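Side-chain contact in stromal cell-derived factor 2-like protein (Arabidopsis thaliana, PDB 3MAL), which takes part in protein quality control and the unfolded protein response of the endoplasmic reticulum, in a complex with ERDJ3B and BIP1: residues S22-M27 with K136-D141. Sequence-based numbering, arbitrary orientation. Where two conformers were deposited one is given.
With SO4 (sulfate ion), chain E; SO4 (sulfate ion), chain C.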
ATOM      1  N   SER A  22       2.291 -12.169   5.864  1.00  8.36           N
ATOM      2  CA  SER A  22       1.986 -11.448   7.086  0.50  9.00           C
ATOM      3  C   SER A  22       0.901 -10.392   6.852  1.00  8.95           C
ATOM      4  O   SER A  22       0.701  -9.914   5.714  1.00  8.45           O
ATOM      5  CB  SER A  22       3.243 -10.810   7.670  0.50  9.30           C
ATOM      6  OG  SER A  22       3.421  -9.540   7.093  0.50 12.00           O
ATOM      7  N   ALA A  23       0.178 -10.072   7.928  1.00  8.05           N
ATOM      8  CA  ALA A  23      -0.809  -8.990   7.892  1.00  9.03           C
ATOM      9  C   ALA A  23      -0.206  -7.730   8.523  1.00  8.73           C
ATOM     10  O   ALA A  23       0.375  -7.780   9.610  1.00  8.97           O
ATOM     11  CB  ALA A  23      -2.095  -9.382   8.612  1.00  8.47           C
ATOM     12  N   ILE A  24      -0.327  -6.609   7.816  1.00  8.62           N
ATOM     13  CA  ILE A  24       0.270  -5.355   8.271  1.00  7.89           C
ATOM     14  C   ILE A  24      -0.688  -4.179   8.138  1.00  8.12           C
ATOM     15  O   ILE A  24      -1.632  -4.225   7.342  1.00  7.43           O
ATOM     16  CB  ILE A  24       1.578  -5.007   7.499  1.00  8.07           C
ATOM     17  CG1 ILE A  24       1.287  -4.657   6.033  1.00  8.29           C
ATOM     18  CG2 ILE A  24       2.652  -6.113   7.720  1.00  8.23           C
ATOM     19  CD1 ILE A  24       2.472  -4.039   5.276  1.00 10.44           C
ATOM     20  N   LYS A  25      -0.438  -3.144   8.936  1.00  7.72           N
ATOM     21  CA  LYS A  25      -0.886  -1.805   8.605  1.00  8.57           C
ATOM     22  C   LYS A  25       0.318  -1.007   8.086  1.00  8.62           C
ATOM     23  O   LYS A  25       1.476  -1.328   8.390  1.00  9.37           O
ATOM     24  CB  LYS A  25      -1.544  -1.133   9.796  1.00  8.80           C
ATOM     25  CG  LYS A  25      -2.746  -1.894  10.312  1.00  8.88           C
ATOM     26  CD  LYS A  25      -3.582  -1.028  11.261  1.00  9.65           C
ATOM     27  CE  LYS A  25      -4.826  -1.803  11.725  1.00 10.68           C
ATOM     28  NZ  LYS A  25      -5.587  -1.003  12.727  1.00 12.26           N
ATOM     29  N   LEU A  26       0.037  -0.030   7.232  1.00  9.14           N
ATOM     30  CA  LEU A  26       1.058   0.817   6.653  1.00  9.57           C
ATOM     31  C   LEU A  26       0.750   2.253   7.030  1.00  9.80           C
ATOM     32  O   LEU A  26      -0.263   2.816   6.593  1.00  9.78           O
ATOM     33  CB  LEU A  26       1.087   0.632   5.129  1.00  9.71           C
ATOM     34  CG  LEU A  26       2.408   1.026   4.482  1.00 12.99           C
ATOM     35  CD1 LEU A  26       3.535   0.014   4.791  1.00 11.05           C
ATOM     36  CD2 LEU A  26       2.208   1.202   2.954  1.00 16.16           C
ATOM     37  N   MET A  27       1.608   2.838   7.864  1.00  9.18           N
ATOM     38  CA  MET A  27       1.401   4.173   8.365  1.00  9.44           C
ATOM     39  C   MET A  27       2.234   5.191   7.592  1.00  9.72           C
ATOM     40  O   MET A  27       3.443   5.003   7.403  1.00  8.77           O
ATOM     41  CB  MET A  27       1.756   4.233   9.851  1.00 10.35           C
ATOM     42  CG  MET A  27       1.428   5.574  10.518  1.00 14.29           C
ATOM     43  SD  MET A  27       2.125   5.775  12.177  1.00 22.46           S
ATOM     44  CE  MET A  27       3.803   6.210  11.756  1.00 21.96           C
ATOM     45  N   LYS A 136      18.373  -4.532   4.874  1.00 13.13           N
ATOM     46  CA  LYS A 136      18.177  -5.385   3.728  1.00 13.26           C
ATOM     47  C   LYS A 136      16.866  -6.177   3.753  1.00 12.70           C
ATOM     48  O   LYS A 136      16.376  -6.599   2.704  1.00 13.72           O
ATOM     49  CB  LYS A 136      19.390  -6.297   3.551  1.00 13.95           C
ATOM     50  CG  LYS A 136      20.683  -5.528   3.150  1.00 14.93           C
ATOM     51  CD  LYS A 136      21.938  -6.404   3.351  1.00 17.81           C
ATOM     52  CE  LYS A 136      22.269  -6.436   4.860  1.00 19.93           C
ATOM     53  NZ  LYS A 136      23.065  -7.612   5.235  1.00 25.94           N
ATOM     54  N   THR A 137      16.304  -6.379   4.936  1.00 11.78           N
ATOM     55  CA  THR A 137      15.007  -7.042   5.065  1.00 12.20           C
ATOM     56  C   THR A 137      14.013  -6.073   5.705  1.00 11.66           C
ATOM     57  O   THR A 137      14.397  -5.274   6.565  1.00 11.08           O
ATOM     58  CB  THR A 137      15.076  -8.347   5.896  1.00 12.73           C
ATOM     59  OG1 THR A 137      15.563  -8.048   7.201  1.00 15.55           O
ATOM     60  CG2 THR A 137      15.991  -9.413   5.234  1.00 12.30           C
ATOM     61  N   TRP A 138      12.757  -6.160   5.279  1.00 10.37           N
ATOM     62  CA  TRP A 138      11.694  -5.277   5.737  1.00 10.07           C
ATOM     63  C   TRP A 138      11.357  -5.593   7.202  1.00 10.01           C
ATOM     64  O   TRP A 138      11.156  -6.763   7.558  1.00  9.60           O
ATOM     65  CB  TRP A 138      10.459  -5.446   4.831  1.00  8.66           C
ATOM     66  CG  TRP A 138       9.395  -4.355   4.908  1.00  8.53           C
ATOM     67  CD1 TRP A 138       9.474  -3.147   5.552  1.00 10.32           C
ATOM     68  CD2 TRP A 138       8.106  -4.384   4.287  1.00  8.98           C
ATOM     69  NE1 TRP A 138       8.302  -2.439   5.383  1.00 10.52           N
ATOM     70  CE2 TRP A 138       7.455  -3.169   4.600  1.00  8.37           C
ATOM     71  CE3 TRP A 138       7.434  -5.328   3.493  1.00  7.81           C
ATOM     72  CZ2 TRP A 138       6.153  -2.870   4.155  1.00  8.60           C
ATOM     73  CZ3 TRP A 138       6.134  -5.030   3.039  1.00  8.06           C
ATOM     74  CH2 TRP A 138       5.517  -3.801   3.370  1.00  8.43           C
ATOM     75  N   LYS A 139      11.301  -4.548   8.030  1.00 10.57           N
ATOM     76  CA  LYS A 139      10.978  -4.679   9.441  1.00 11.10           C
ATOM     77  C   LYS A 139       9.899  -3.698   9.883  1.00 12.36           C
ATOM     78  O   LYS A 139       9.686  -2.652   9.260  1.00 12.29           O
ATOM     79  CB  LYS A 139      12.242  -4.504  10.314  1.00 11.40           C
ATOM     80  CG  LYS A 139      13.308  -5.575  10.049  1.00 11.68           C
ATOM     81  CD  LYS A 139      14.575  -5.284  10.837  1.00 11.36           C
ATOM     82  CE  LYS A 139      15.713  -6.202  10.375  1.00 10.31           C
ATOM     83  NZ  LYS A 139      16.217  -5.738   9.070  1.00  9.58           N
ATOM     84  N   GLN A 140       9.207  -4.024  10.971  1.00 13.04           N
ATOM     85  CA  GLN A 140       8.256  -3.095  11.547  1.00 14.14           C
ATOM     86  C   GLN A 140       8.941  -1.796  11.981  1.00 15.00           C
ATOM     87  O   GLN A 140      10.055  -1.815  12.492  1.00 15.42           O
ATOM     88  CB  GLN A 140       7.563  -3.748  12.740  1.00 15.16           C
ATOM     89  CG  GLN A 140       6.575  -2.848  13.416  1.00 17.40           C
ATOM     90  CD  GLN A 140       5.884  -3.528  14.590  1.00 23.57           C
ATOM     91  OE1 GLN A 140       4.926  -4.279  14.415  1.00 23.58           O
ATOM     92  NE2 GLN A 140       6.349  -3.226  15.798  1.00 23.99           N
ATOM     93  N   ASP A 141       8.279  -0.676  11.760  1.00 15.59           N
ATOM     94  CA  ASP A 141       8.819   0.636  12.077  1.00 17.11           C
ATOM     95  C   ASP A 141       9.977   1.119  11.262  1.00 16.54           C
ATOM     96  O   ASP A 141      10.448   2.200  11.555  1.00 17.34           O
ATOM     97  CB  ASP A 141       9.237   0.786  13.549  1.00 18.19           C
ATOM     98  CG  ASP A 141       8.135   0.470  14.482  1.00 22.64           C
ATOM     99  OD1 ASP A 141       8.229  -0.560  15.179  1.00 29.43           O
ATOM    100  OD2 ASP A 141       7.153   1.235  14.511  1.00 26.98           O
TER
HETATM  101  S   SO4 E   3      19.585  -6.902   7.604  1.00 29.74           S
HETATM  102  O1  SO4 E   3      19.982  -5.621   7.049  1.00 27.19           O
HETATM  103  O2  SO4 E   3      20.373  -7.956   6.970  1.00 29.26           O
HETATM  104  O3  SO4 E   3      19.800  -6.846   9.056  1.00 29.19           O
HETATM  105  O4  SO4 E   3      18.174  -7.130   7.322  1.00 28.84           O
HETATM  106  S   SO4 C   1      17.336  -2.003   9.886  1.00 16.64           S
HETATM  107  O1  SO4 C   1      18.722  -1.545   9.937  1.00 16.74           O
HETATM  108  O2  SO4 C   1      17.298  -3.191   9.080  1.00 15.39           O
HETATM  109  O3  SO4 C   1      16.826  -2.236  11.225  1.00 16.32           O
HETATM  110  O4  SO4 C   1      16.540  -0.981   9.225  1.00 18.64           O
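The indole of Trp138 meets Leu26 at its edge: CD1 of Leu26 lies in the ring plane, 3.9 Å from CZ2 of Trp138. Ile24 comes to the same benzo end obliquely, with its CD1 3.6 Å from CH2 of Trp138. The setting is the barrel of a beta-trefoil built from MIR motifs. Residues 23-27 form most of the barrel strand 23-28, with Ser22 just before it. The loop between strands 127-131 and 143-148 supplies 136-141. The contact is small, buried and wholly apolar. The CB of Trp138 already points toward the strand, and with CG anti to the backbone N (chi1 -164°) the benzo end reaches Ile24 and Leu26. Val66, Val144 and Ala186, from three other barrel strands, also touch the indole. Leu26 packs further on Leu146 and Trp184. Outward of the tryptophan, the loop binds two sulfate ions, probably from the crystallisation liquor. Backbone N of Lys136 and OG1 of Thr137 both donate to the chain E sulfate. The Lys139 chain bends at its last torsion (chi4 75°), which puts NZ within bonding distance of both ions. NZ donates hydrogen bonds to O4 of the chain E sulfate (3.0 Å) and to the carbonyl O of Thr137. It also donates one to O2 of the chain C sulfate (2.8 Å).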